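Local coordinates for type VI immunity protein Atu4351 (PDB 6ITW), which probably protects Agrobacterium against its own type VI secretion toxin, acting as the immunity partner of an effector–immunity pair, at residues K13-P18 with G50-G55; E22-A27 with F59-K64; S90-I95 with F144-E149; K160-L165 with M188-A193. One frame throughout, in Å; residues are numbered along the deposited sequence.

Contact 1 (K13-P18 with G50-G55); sequences KRFGLP and GIWKQG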
loop_
_atom_site.group_PDB
_atom_site.type_symbol
_atom_site.label_atom_id
_atom_site.label_comp_id
_atom_site.label_asym_id
_atom_site.label_seq_id
_atom_site.Cartn_x
_atom_site.Cartn_y
_atom_site.Cartn_z
ATOM N N LYS A 13 4.476 5.772 19.371
ATOM C CA LYS A 13 5.680 5.508 20.144
ATOM C C LYS A 13 6.839 5.113 19.232
ATOM O O LYS A 13 7.922 5.704 19.293
ATOM C CB LYS A 13 5.394 4.413 21.172
ATOM C CG LYS A 13 6.533 4.144 22.145
ATOM C CD LYS A 13 6.150 3.004 23.079
ATOM C CE LYS A 13 7.175 2.818 24.179
ATOM N NZ LYS A 13 8.474 2.377 23.621
ATOM N N ARG A 14 6.605 4.160 18.327
ATOM C CA ARG A 14 7.693 3.658 17.493
ATOM C C ARG A 14 8.054 4.592 16.344
ATOM O O ARG A 14 9.224 4.637 15.947
ATOM C CB ARG A 14 7.340 2.269 16.967
ATOM C CG ARG A 14 7.046 1.301 18.119
ATOM C CD ARG A 14 6.348 0.035 17.677
ATOM N NE ARG A 14 6.963 -0.530 16.483
ATOM C CZ ARG A 14 6.423 -1.513 15.774
ATOM N NH1 ARG A 14 5.258 -2.030 16.149
ATOM N NH2 ARG A 14 7.037 -1.974 14.688
ATOM N N PHE A 15 7.110 5.363 15.798
ATOM C CA PHE A 15 7.423 6.099 14.574
ATOM C C PHE A 15 7.417 7.620 14.734
ATOM O O PHE A 15 7.865 8.333 13.815
ATOM C CB PHE A 15 6.452 5.671 13.454
ATOM C CG PHE A 15 6.420 4.163 13.217
ATOM C CD1 PHE A 15 7.611 3.427 13.132
ATOM C CD2 PHE A 15 5.208 3.486 13.091
ATOM C CE1 PHE A 15 7.593 2.037 12.907
ATOM C CE2 PHE A 15 5.176 2.086 12.864
ATOM C CZ PHE A 15 6.368 1.362 12.779
ATOM N N GLY A 16 6.970 8.139 15.879
ATOM C CA GLY A 16 6.861 9.570 16.045
ATOM C C GLY A 16 5.701 10.151 15.252
ATOM O O GLY A 16 4.794 9.448 14.797
ATOM N N LEU A 17 5.752 11.465 15.072
ATOM C CA LEU A 17 4.714 12.163 14.331
ATOM C C LEU A 17 4.924 11.971 12.836
ATOM O O LEU A 17 6.050 12.120 12.351
ATOM C CB LEU A 17 4.725 13.654 14.636
ATOM C CG LEU A 17 4.440 14.074 16.071
ATOM C CD1 LEU A 17 4.846 15.546 16.281
ATOM C CD2 LEU A 17 2.980 13.861 16.369
ATOM N N PRO A 18 3.875 11.678 12.074
ATOM C CA PRO A 18 4.018 11.715 10.617
ATOM C C PRO A 18 4.555 13.064 10.148
ATOM O O PRO A 18 3.958 14.104 10.423
ATOM C CB PRO A 18 2.598 11.446 10.124
ATOM C CG PRO A 18 1.967 10.667 11.255
ATOM C CD PRO A 18 2.548 11.204 12.503
ATOM N N GLY A 50 1.077 12.026 6.642
ATOM C CA GLY A 50 2.494 12.317 6.519
ATOM C C GLY A 50 3.409 11.124 6.324
ATOM O O GLY A 50 2.968 10.016 5.976
ATOM N N ILE A 51 4.705 11.356 6.553
ATOM C CA ILE A 51 5.773 10.415 6.230
ATOM C C ILE A 51 6.372 9.866 7.518
ATOM O O ILE A 51 6.506 10.594 8.510
ATOM C CB ILE A 51 6.854 11.095 5.371
ATOM C CG1 ILE A 51 6.296 11.453 4.000
ATOM C CG2 ILE A 51 8.058 10.175 5.207
ATOM C CD1 ILE A 51 7.284 12.195 3.091
ATOM N N TRP A 52 6.697 8.570 7.510
ATOM C CA TRP A 52 7.390 7.884 8.591
ATOM C C TRP A 52 8.706 7.303 8.079
ATOM O O TRP A 52 8.860 7.035 6.877
ATOM C CB TRP A 52 6.516 6.753 9.168
ATOM C CG TRP A 52 5.595 7.182 10.286
ATOM C CD1 TRP A 52 5.690 8.321 11.046
ATOM C CD2 TRP A 52 4.441 6.474 10.771
ATOM N NE1 TRP A 52 4.663 8.364 11.972
ATOM C CE2 TRP A 52 3.887 7.242 11.825
ATOM C CE3 TRP A 52 3.825 5.264 10.418
ATOM C CZ2 TRP A 52 2.745 6.839 12.526
ATOM C CZ3 TRP A 52 2.691 4.870 11.112
ATOM C CH2 TRP A 52 2.159 5.655 12.152
ATOM N N LYS A 53 9.669 7.125 8.994
ATOM C CA LYS A 53 10.938 6.424 8.712
ATOM C C LYS A 53 11.619 6.957 7.451
ATOM O O LYS A 53 12.168 6.205 6.643
ATOM C CB LYS A 53 10.704 4.921 8.595
ATOM C CG LYS A 53 10.050 4.282 9.824
ATOM C CD LYS A 53 11.089 3.959 10.872
ATOM C CE LYS A 53 11.960 2.763 10.461
ATOM N NZ LYS A 53 13.396 2.972 10.857
ATOM N N GLN A 54 11.529 8.266 7.250
ATOM C CA GLN A 54 12.241 8.939 6.164
ATOM C C GLN A 54 11.757 8.494 4.780
ATOM O O GLN A 54 12.507 8.537 3.798
ATOM C CB GLN A 54 13.750 8.737 6.311
ATOM C CG GLN A 54 14.325 9.248 7.657
ATOM C CD GLN A 54 15.839 9.141 7.685
ATOM O OE1 GLN A 54 16.541 9.818 6.917
ATOM N NE2 GLN A 54 16.355 8.263 8.547
ATOM N N GLY A 55 10.489 8.100 4.672
ATOM C CA GLY A 55 9.905 7.720 3.395
ATOM C C GLY A 55 9.646 6.238 3.251
ATOM O O GLY A 55 9.133 5.815 2.211
HETATM O O HOH W 1 9.432 7.519 11.516
#
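F15 packs over one face of the W52 indole through its CB, and these two residues together with P18 account for most of the 358 Å² buried here. A CH-pi contact carries the packing: CB of F15 stands 3.3 Å from the centroid of the five-membered ring of W52, almost on the ring normal. With CG of F15 anti to its carbonyl carbon (chi1 -54°), the phenyl ring extends over the six-membered half of the indole, where CD2 of F15 comes within 3.5 Å of CZ3 of W52. The two planes meet at 44°, an oblique pairing that is neither a stack nor edge-to-face.

NE1 of W52 donates to O of G16 over 3.0 Å, but the bond is bent, 139° at the hydrogen, with the donor well above the carbonyl plane. G16, the first residue past the helix and at positive phi, presents this carbonyl. P18 lies alongside W52, its CG 3.6 Å from NE1, while CB of P18 packs 3.7 Å from CA of G50. A water links the backbones by donating to O of F15 and accepting from N of K53.

The contact joins the C-terminal end of helix 9-15 to strand 49-52, the outermost strand at one end of the eight-stranded sheet. F43 of helix 38-47 and V136 of helix 128-137 also pack on W52, and F59 of the adjoining strand meets it edge-to-face.

Contact 2 (E22-A27 with F59-K64); sequences EIMGEA and FCNPEK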
loop_
_atom_site.group_PDB
_atom_site.type_symbol
_atom_site.label_atom_id
_atom_site.label_comp_id
_atom_site.label_asym_id
_atom_site.label_seq_id
_atom_site.Cartn_x
_atom_site.Cartn_y
_atom_site.Cartn_z
ATOM N N GLU A 22 0.062 16.276 5.055
ATOM C CA GLU A 22 -1.019 16.899 4.307
ATOM C C GLU A 22 -2.327 16.679 5.068
ATOM O O GLU A 22 -2.537 15.616 5.663
ATOM C CB GLU A 22 -1.069 16.294 2.900
ATOM C CG GLU A 22 -2.315 16.526 2.058
ATOM C CD GLU A 22 -2.236 15.811 0.685
ATOM O OE1 GLU A 22 -3.091 14.938 0.416
ATOM O OE2 GLU A 22 -1.314 16.120 -0.124
ATOM N N ILE A 23 -3.189 17.699 5.081
ATOM C CA ILE A 23 -4.450 17.659 5.825
ATOM C C ILE A 23 -5.470 16.822 5.068
ATOM O O ILE A 23 -5.610 16.944 3.843
ATOM C CB ILE A 23 -4.986 19.083 6.058
ATOM C CG1 ILE A 23 -4.207 19.779 7.161
ATOM C CG2 ILE A 23 -6.487 19.065 6.415
ATOM C CD1 ILE A 23 -4.649 21.216 7.358
HETATM N N MSE A 24 -6.196 15.969 5.784
HETATM C CA MSE A 24 -7.355 15.312 5.169
HETATM C C MSE A 24 -8.611 16.023 5.669
HETATM O O MSE A 24 -8.898 16.014 6.870
HETATM C CB MSE A 24 -7.405 13.814 5.488
HETATM C CG MSE A 24 -8.456 13.090 4.680
HETATM SE SE MSE A 24 -8.510 11.161 4.915
HETATM C CE MSE A 24 -6.871 10.739 4.087
ATOM N N GLY A 25 -9.330 16.670 4.741
ATOM C CA GLY A 25 -10.458 17.505 5.117
ATOM C C GLY A 25 -11.638 16.714 5.654
ATOM O O GLY A 25 -11.772 15.499 5.457
ATOM N N GLU A 26 -12.530 17.430 6.343
ATOM C CA GLU A 26 -13.668 16.757 6.966
ATOM C C GLU A 26 -14.627 16.192 5.925
ATOM O O GLU A 26 -15.186 15.105 6.118
ATOM C CB GLU A 26 -14.392 17.705 7.917
ATOM C CG GLU A 26 -13.700 17.802 9.263
ATOM C CD GLU A 26 -13.633 16.457 9.971
ATOM O OE1 GLU A 26 -14.458 15.565 9.658
ATOM O OE2 GLU A 26 -12.756 16.287 10.843
ATOM N N ALA A 27 -14.820 16.898 4.808
ATOM C CA ALA A 27 -15.652 16.343 3.744
ATOM C C ALA A 27 -15.109 14.993 3.285
ATOM O O ALA A 27 -15.854 14.008 3.200
ATOM C CB ALA A 27 -15.743 17.327 2.572
ATOM N N PHE A 59 1.392 8.062 4.392
ATOM C CA PHE A 59 -0.056 7.960 4.306
ATOM C C PHE A 59 -0.535 8.809 3.147
ATOM O O PHE A 59 0.118 9.787 2.754
ATOM C CB PHE A 59 -0.739 8.428 5.592
ATOM C CG PHE A 59 -0.482 7.552 6.770
ATOM C CD1 PHE A 59 0.632 7.769 7.592
ATOM C CD2 PHE A 59 -1.353 6.511 7.078
ATOM C CE1 PHE A 59 0.881 6.946 8.706
ATOM C CE2 PHE A 59 -1.112 5.689 8.185
ATOM C CZ PHE A 59 0.006 5.918 9.002
ATOM N N CYS A 60 -1.684 8.423 2.598
ATOM C CA CYS A 60 -2.239 9.110 1.445
ATOM C C CYS A 60 -3.739 9.277 1.627
ATOM O O CYS A 60 -4.389 8.526 2.359
ATOM C CB CYS A 60 -1.945 8.353 0.132
ATOM S SG CYS A 60 -2.740 6.703 -0.016
ATOM N N ASN A 61 -4.282 10.270 0.935
ATOM C CA ASN A 61 -5.720 10.471 0.896
ATOM C C ASN A 61 -6.362 9.453 -0.039
ATOM O O ASN A 61 -6.101 9.492 -1.244
ATOM C CB ASN A 61 -6.024 11.904 0.453
ATOM C CG ASN A 61 -7.488 12.270 0.607
ATOM O OD1 ASN A 61 -8.386 11.451 0.344
ATOM N ND2 ASN A 61 -7.741 13.506 1.051
ATOM N N PRO A 62 -7.208 8.537 0.465
ATOM C CA PRO A 62 -7.812 7.515 -0.419
ATOM C C PRO A 62 -8.526 8.102 -1.611
ATOM O O PRO A 62 -8.557 7.489 -2.686
ATOM C CB PRO A 62 -8.812 6.782 0.486
ATOM C CG PRO A 62 -8.532 7.242 1.870
ATOM C CD PRO A 62 -7.803 8.530 1.808
ATOM N N GLU A 63 -9.130 9.276 -1.433
ATOM C CA GLU A 63 -9.820 9.923 -2.535
ATOM C C GLU A 63 -8.860 10.233 -3.683
ATOM O O GLU A 63 -9.223 10.075 -4.853
ATOM C CB GLU A 63 -10.519 11.187 -2.026
ATOM C CG GLU A 63 -11.523 11.777 -3.015
ATOM C CD GLU A 63 -12.737 10.869 -3.262
ATOM O OE1 GLU A 63 -12.935 9.861 -2.533
ATOM O OE2 GLU A 63 -13.504 11.177 -4.196
ATOM N N LYS A 64 -7.617 10.623 -3.372
ATOM C CA LYS A 64 -6.670 11.040 -4.406
ATOM C C LYS A 64 -6.098 9.862 -5.189
ATOM O O LYS A 64 -5.669 10.048 -6.334
ATOM C CB LYS A 64 -5.543 11.878 -3.779
ATOM C CG LYS A 64 -6.046 13.274 -3.351
ATOM C CD LYS A 64 -5.091 14.051 -2.432
ATOM C CE LYS A 64 -3.788 14.433 -3.127
ATOM N NZ LYS A 64 -3.074 15.544 -2.405
HETATM O O HOH W 2 -2.670 12.277 -0.398
HETATM O O HOH W 3 -5.623 15.530 1.566
#
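E22 and K64 reach for each other from opposite directions and close a salt bridge, the ammonium meeting the carboxylate across both oxygens. E22 has CG anti to its backbone N (chi1 165°) and an extended chain beyond it, which carries the carboxylate across to the lysine. NZ of K64 lies 2.9 Å from OE1 and equally 2.9 Å from OE2 of E22; judged as hydrogen bonds, however, both are weak. OE1 of E22 also accepts from two waters. One of them accepts from the backbone N of N61, and the other accepts from ND2 of N61 while donating to O of I23, so a polar bridge runs beside the direct ion pair.

N61 forms an Asx turn in the opposing loop, just after strand 57-59 in the GAD-like region. Its OD1 accepts from N of E63 at 2.9 Å, with the donor tilted 20° from the carbonyl plane. The amide is held at its other end too, since ND2 donates to D28 of helix 26-31.

M24, a selenomethionine in this crystal, supplies the apolar half. Its side chain crosses P62 at about a right angle and N61 obliquely. The bend at chi3 (-69°) directs the terminal methyl at the loop, placing CE of M24 3.3 Å from CD of P62 and 3.4 Å from CA of N61. Farther up the chain, CG of M24 passes 3.7 Å from ND2 of N61. L49 of strand 49-52 and I44 of helix 38-47 also touch M24.

Contact 3 (S90-I95 with F144-E149); sequences SAFGKI and FDAPDE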
loop_
_atom_site.group_PDB
_atom_site.type_symbol
_atom_site.label_atom_id
_atom_site.label_comp_id
_atom_site.label_asym_id
_atom_site.label_seq_id
_atom_site.Cartn_x
_atom_site.Cartn_y
_atom_site.Cartn_z
ATOM N N SER A 90 4.294 1.997 0.946
ATOM C CA SER A 90 5.739 1.923 1.101
ATOM C C SER A 90 6.460 2.859 0.147
ATOM O O SER A 90 5.845 3.483 -0.730
ATOM C CB SER A 90 6.228 0.496 0.853
ATOM O OG SER A 90 6.335 0.248 -0.546
ATOM N N ALA A 91 7.784 2.913 0.290
ATOM C CA ALA A 91 8.632 3.718 -0.571
ATOM C C ALA A 91 8.669 3.222 -2.016
ATOM O O ALA A 91 9.125 3.961 -2.904
ATOM C CB ALA A 91 10.046 3.727 0.011
ATOM N N PHE A 92 8.237 1.985 -2.266
ATOM C CA PHE A 92 8.205 1.409 -3.604
ATOM C C PHE A 92 6.781 1.272 -4.143
ATOM O O PHE A 92 6.555 0.545 -5.117
ATOM C CB PHE A 92 8.913 0.054 -3.611
ATOM C CG PHE A 92 10.304 0.111 -3.033
ATOM C CD1 PHE A 92 11.396 0.394 -3.843
ATOM C CD2 PHE A 92 10.510 -0.072 -1.674
ATOM C CE1 PHE A 92 12.667 0.486 -3.308
ATOM C CE2 PHE A 92 11.789 0.009 -1.134
ATOM C CZ PHE A 92 12.867 0.286 -1.951
ATOM N N GLY A 93 5.813 1.948 -3.536
ATOM C CA GLY A 93 4.483 1.956 -4.114
ATOM C C GLY A 93 3.613 0.793 -3.705
ATOM O O GLY A 93 2.566 0.570 -4.317
ATOM N N LYS A 94 4.007 0.041 -2.682
ATOM C CA LYS A 94 3.186 -1.055 -2.173
ATOM C C LYS A 94 2.112 -0.463 -1.263
ATOM O O LYS A 94 2.415 0.013 -0.161
ATOM C CB LYS A 94 4.060 -2.071 -1.434
ATOM C CG LYS A 94 3.356 -3.317 -0.906
ATOM C CD LYS A 94 4.391 -4.338 -0.439
ATOM C CE LYS A 94 3.805 -5.724 -0.175
ATOM N NZ LYS A 94 4.804 -6.657 0.474
ATOM N N ILE A 95 0.859 -0.520 -1.713
ATOM C CA ILE A 95 -0.255 0.179 -1.076
ATOM C C ILE A 95 -0.831 -0.635 0.079
ATOM O O ILE A 95 -1.171 -1.817 -0.077
ATOM C CB ILE A 95 -1.346 0.474 -2.112
ATOM C CG1 ILE A 95 -0.790 1.408 -3.192
ATOM C CG2 ILE A 95 -2.597 1.021 -1.427
ATOM C CD1 ILE A 95 -1.713 1.566 -4.392
ATOM N N PHE A 144 8.183 -4.640 3.372
ATOM C CA PHE A 144 7.835 -3.405 2.682
ATOM C C PHE A 144 9.035 -2.730 2.065
ATOM O O PHE A 144 8.865 -1.719 1.375
ATOM C CB PHE A 144 7.132 -2.435 3.623
ATOM C CG PHE A 144 5.819 -2.936 4.079
ATOM C CD1 PHE A 144 4.798 -3.138 3.164
ATOM C CD2 PHE A 144 5.599 -3.243 5.405
ATOM C CE1 PHE A 144 3.574 -3.623 3.562
ATOM C CE2 PHE A 144 4.369 -3.721 5.818
ATOM C CZ PHE A 144 3.357 -3.913 4.893
ATOM N N ASP A 145 10.230 -3.266 2.297
ATOM C CA ASP A 145 11.409 -2.855 1.552
ATOM C C ASP A 145 11.259 -3.482 0.171
ATOM O O ASP A 145 10.171 -3.946 -0.185
ATOM C CB ASP A 145 12.697 -3.306 2.274
ATOM C CG ASP A 145 13.888 -2.349 2.062
ATOM O OD1 ASP A 145 14.152 -1.902 0.913
ATOM O OD2 ASP A 145 14.584 -2.064 3.068
ATOM N N ALA A 146 12.319 -3.524 -0.608
ATOM C CA ALA A 146 12.222 -4.163 -1.913
ATOM C C ALA A 146 13.603 -4.674 -2.287
ATOM O O ALA A 146 14.546 -3.877 -2.407
ATOM C CB ALA A 146 11.683 -3.193 -2.976
ATOM N N PRO A 147 13.770 -5.985 -2.436
ATOM C CA PRO A 147 15.086 -6.530 -2.797
ATOM C C PRO A 147 15.420 -6.259 -4.257
ATOM O O PRO A 147 14.544 -6.220 -5.126
ATOM C CB PRO A 147 14.925 -8.032 -2.541
ATOM C CG PRO A 147 13.435 -8.279 -2.752
ATOM C CD PRO A 147 12.754 -7.035 -2.234
ATOM N N ASP A 148 16.709 -6.058 -4.522
ATOM C CA ASP A 148 17.185 -6.000 -5.901
ATOM C C ASP A 148 17.332 -7.427 -6.467
ATOM O O ASP A 148 16.932 -8.425 -5.849
ATOM C CB ASP A 148 18.488 -5.209 -5.973
ATOM C CG ASP A 148 19.628 -5.860 -5.177
ATOM O OD1 ASP A 148 19.557 -7.054 -4.771
ATOM O OD2 ASP A 148 20.612 -5.147 -4.941
ATOM N N GLU A 149 17.935 -7.533 -7.658
ATOM C CA GLU A 149 18.080 -8.826 -8.324
ATOM C C GLU A 149 18.966 -9.783 -7.545
ATOM O O GLU A 149 18.786 -11.001 -7.652
ATOM C CB GLU A 149 18.647 -8.642 -9.720
ATOM C CG GLU A 149 17.648 -8.041 -10.649
ATOM C CD GLU A 149 18.151 -7.968 -12.064
ATOM O OE1 GLU A 149 19.349 -8.275 -12.299
ATOM O OE2 GLU A 149 17.332 -7.594 -12.934
HETATM O O HOH W 4 7.266 -2.222 -0.716
HETATM O O HOH W 5 9.651 0.862 1.852
#
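F92 receives the methyl group of A146 over the centre of its ring: CB of A146 is 3.4 Å from the ring centroid and 6° off the normal, a CH-pi contact. Carbonyl O of F144 meets the same ring at its edge, 3.8 Å from CD2 of F92. Elsewhere the extended chain of K94 crosses F144 at about a right angle, with CD of K94 3.8 Å from CD1 of F144.

No direct hydrogen bond crosses between the segments; two waters do that work. Both donate to O of F144, one also lying 2.6 Å from OG of S90 and the other accepting from N of A91.

In the next shell, OG of S90 sits between its backbone N and carbonyl carbon (chi1 81°), where it accepts from N of F92 and N of K94. OD1 of D145 uses its anti lone pair for N of A146 at 2.9 Å and also accepts from N of F155 in helix 155-162. NZ of K94 donates to O of S143.

S90 to G93 form a type I turn with a G1-type bulge at G93, a common beta-hairpin connection, here joining antiparallel strands 84-90 and 94-99; the ST turn of S90 lies inside it.

Contact 4 (K160-L165 with M188-A193); sequences KNLGKL and MRPVDA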
loop_
_atom_site.group_PDB
_atom_site.type_symbol
_atom_site.label_atom_id
_atom_site.label_comp_id
_atom_site.label_asym_id
_atom_site.label_seq_id
_atom_site.Cartn_x
_atom_site.Cartn_y
_atom_site.Cartn_z
ATOM N N LYS A 160 19.990 7.206 0.734
ATOM C CA LYS A 160 21.271 7.910 0.647
ATOM C C LYS A 160 21.529 8.483 -0.745
ATOM O O LYS A 160 21.878 9.658 -0.882
ATOM C CB LYS A 160 22.409 6.981 1.055
ATOM C CG LYS A 160 23.785 7.510 0.657
ATOM C CD LYS A 160 24.891 6.613 1.162
ATOM C CE LYS A 160 26.222 6.952 0.511
ATOM N NZ LYS A 160 27.260 5.956 0.924
ATOM N N ASN A 161 21.384 7.677 -1.798
ATOM C CA ASN A 161 21.811 8.155 -3.118
ATOM C C ASN A 161 20.770 8.982 -3.863
ATOM O O ASN A 161 21.147 9.762 -4.750
ATOM C CB ASN A 161 22.235 6.977 -4.003
ATOM C CG ASN A 161 23.371 6.164 -3.387
ATOM O OD1 ASN A 161 23.242 4.955 -3.189
ATOM N ND2 ASN A 161 24.483 6.830 -3.067
ATOM N N LEU A 162 19.473 8.827 -3.574
ATOM C CA LEU A 162 18.480 9.651 -4.249
ATOM C C LEU A 162 17.870 10.719 -3.351
ATOM O O LEU A 162 17.205 11.624 -3.866
ATOM C CB LEU A 162 17.361 8.778 -4.839
ATOM C CG LEU A 162 17.807 7.731 -5.871
ATOM C CD1 LEU A 162 16.665 6.772 -6.182
ATOM C CD2 LEU A 162 18.307 8.389 -7.149
ATOM N N GLY A 163 18.093 10.653 -2.042
ATOM C CA GLY A 163 17.474 11.568 -1.110
ATOM C C GLY A 163 16.109 11.084 -0.658
ATOM O O GLY A 163 15.555 10.105 -1.159
ATOM N N LYS A 164 15.556 11.804 0.313
ATOM C CA LYS A 164 14.286 11.423 0.917
ATOM C C LYS A 164 13.127 11.662 -0.045
ATOM O O LYS A 164 13.100 12.655 -0.781
ATOM C CB LYS A 164 14.074 12.218 2.202
ATOM C CG LYS A 164 12.869 11.808 3.012
ATOM C CD LYS A 164 13.006 12.265 4.453
ATOM C CE LYS A 164 12.959 13.774 4.587
ATOM N NZ LYS A 164 13.250 14.133 6.007
ATOM N N LEU A 165 12.156 10.754 -0.036
ATOM C CA LEU A 165 10.960 10.983 -0.838
ATOM C C LEU A 165 10.150 12.145 -0.263
ATOM O O LEU A 165 9.995 12.277 0.958
ATOM C CB LEU A 165 10.093 9.719 -0.904
ATOM C CG LEU A 165 10.618 8.511 -1.689
ATOM C CD1 LEU A 165 9.789 7.285 -1.347
ATOM C CD2 LEU A 165 10.637 8.772 -3.205
HETATM N N MSE A 188 16.674 2.795 -10.337
HETATM C CA MSE A 188 15.575 3.393 -9.583
HETATM C C MSE A 188 15.645 4.943 -9.576
HETATM O O MSE A 188 16.734 5.525 -9.521
HETATM C CB MSE A 188 15.598 2.857 -8.154
HETATM C CG MSE A 188 15.607 1.325 -8.044
HETATM SE SE MSE A 188 14.019 0.477 -8.821
HETATM C CE MSE A 188 12.723 0.828 -7.394
ATOM N N ARG A 189 14.492 5.604 -9.625
ATOM C CA ARG A 189 14.399 7.058 -9.599
ATOM C C ARG A 189 13.212 7.489 -8.746
ATOM O O ARG A 189 12.206 6.775 -8.677
ATOM C CB ARG A 189 14.210 7.656 -11.000
ATOM C CG ARG A 189 15.204 7.239 -12.015
ATOM C CD ARG A 189 16.521 7.957 -11.830
ATOM N NE ARG A 189 17.269 7.869 -13.074
ATOM C CZ ARG A 189 18.051 6.841 -13.380
ATOM N NH1 ARG A 189 18.181 5.850 -12.506
ATOM N NH2 ARG A 189 18.701 6.811 -14.542
ATOM N N PRO A 190 13.290 8.660 -8.112
ATOM C CA PRO A 190 12.108 9.212 -7.421
ATOM C C PRO A 190 11.148 9.828 -8.433
ATOM O O PRO A 190 11.565 10.581 -9.315
ATOM C CB PRO A 190 12.702 10.279 -6.489
ATOM C CG PRO A 190 14.001 10.712 -7.182
ATOM C CD PRO A 190 14.477 9.534 -8.012
ATOM N N VAL A 191 9.862 9.469 -8.337
ATOM C CA VAL A 191 8.854 9.902 -9.303
ATOM C C VAL A 191 7.541 10.207 -8.583
ATOM O O VAL A 191 7.306 9.782 -7.451
ATOM C CB VAL A 191 8.572 8.852 -10.417
ATOM C CG1 VAL A 191 9.796 8.559 -11.242
ATOM C CG2 VAL A 191 8.040 7.570 -9.797
ATOM N N ASP A 192 6.671 10.938 -9.276
ATOM C CA ASP A 192 5.306 11.151 -8.829
ATOM C C ASP A 192 4.578 9.815 -8.678
ATOM O O ASP A 192 4.497 9.031 -9.627
ATOM C CB ASP A 192 4.586 12.039 -9.836
ATOM C CG ASP A 192 3.151 12.274 -9.470
ATOM O OD1 ASP A 192 2.912 12.883 -8.408
ATOM O OD2 ASP A 192 2.260 11.861 -10.234
ATOM N N ALA A 193 4.030 9.561 -7.485
ATOM C CA ALA A 193 3.442 8.248 -7.212
ATOM C C ALA A 193 2.178 8.013 -8.036
ATOM O O ALA A 193 2.014 6.945 -8.640
ATOM C CB ALA A 193 3.141 8.100 -5.720
#
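M188, a selenomethionine here, opens strand 188-192 and meets L162 through its backbone: CD1 of L162 is 3.6 Å from O of M188, and CD2 of the same leucine is 4.0 Å from it. The side chain of M188 leads elsewhere, toward F92, M154 and L158.

At R189 the side chain leaves the contact, and the leucine meets only the main chain, CD1 of L162 lying 4.1 Å from CA of R189. The guanidinium group turns back on its own strand, NH1 donating to O of E186 and, weakly, to O of M188. The backbone of R189 pairs with S172, placing this strand in a two-stranded antiparallel sheet with strand 169-173. Helix 155-162 ends against that sheet: G163, with positive phi, terminates it, and the segment from L162 to L165 runs at 46° to the strand direction from M188 to P190.

P190 projects toward the first segment and is touched by both leucines. Its CD lies 4.0 Å from CD1 of L162 and 4.1 Å from CD2 of L162, while its CB is 4.2 Å from CD2 of L165. These are van der Waals distances, with each leucine crossing the proline ring at a slant. L162 holds CG anti to its carbonyl carbon (chi1 -60°), with both methyls turned to O of M188 and CD of P190. Both leucines also rest on Y171 of strand 169-173.

Along the chain, contacts 1 and 2 interleave, whereas contacts 3 and 4 follow in series. Contacts 1 and 2, with centres about 17 Å apart, lie within the GAD-like range and meet through neighbouring strands 49-52 and 57-59 of the large sheet. Contact 3 joins the hairpin of that sheet to the C-terminal Tdi1 range, in which contact 4 lies wholly. Centres of contacts 3 and 4 are about 12 Å apart, and F92 touches M188. Contact 4 also reaches contact 1, where L165 packs against I51 and G55. Contacts 2 and 3 lie on opposite sides of the chain's centre. The direct touches of contact 4 with contacts 1 and 3 fit close packing of the two family regions.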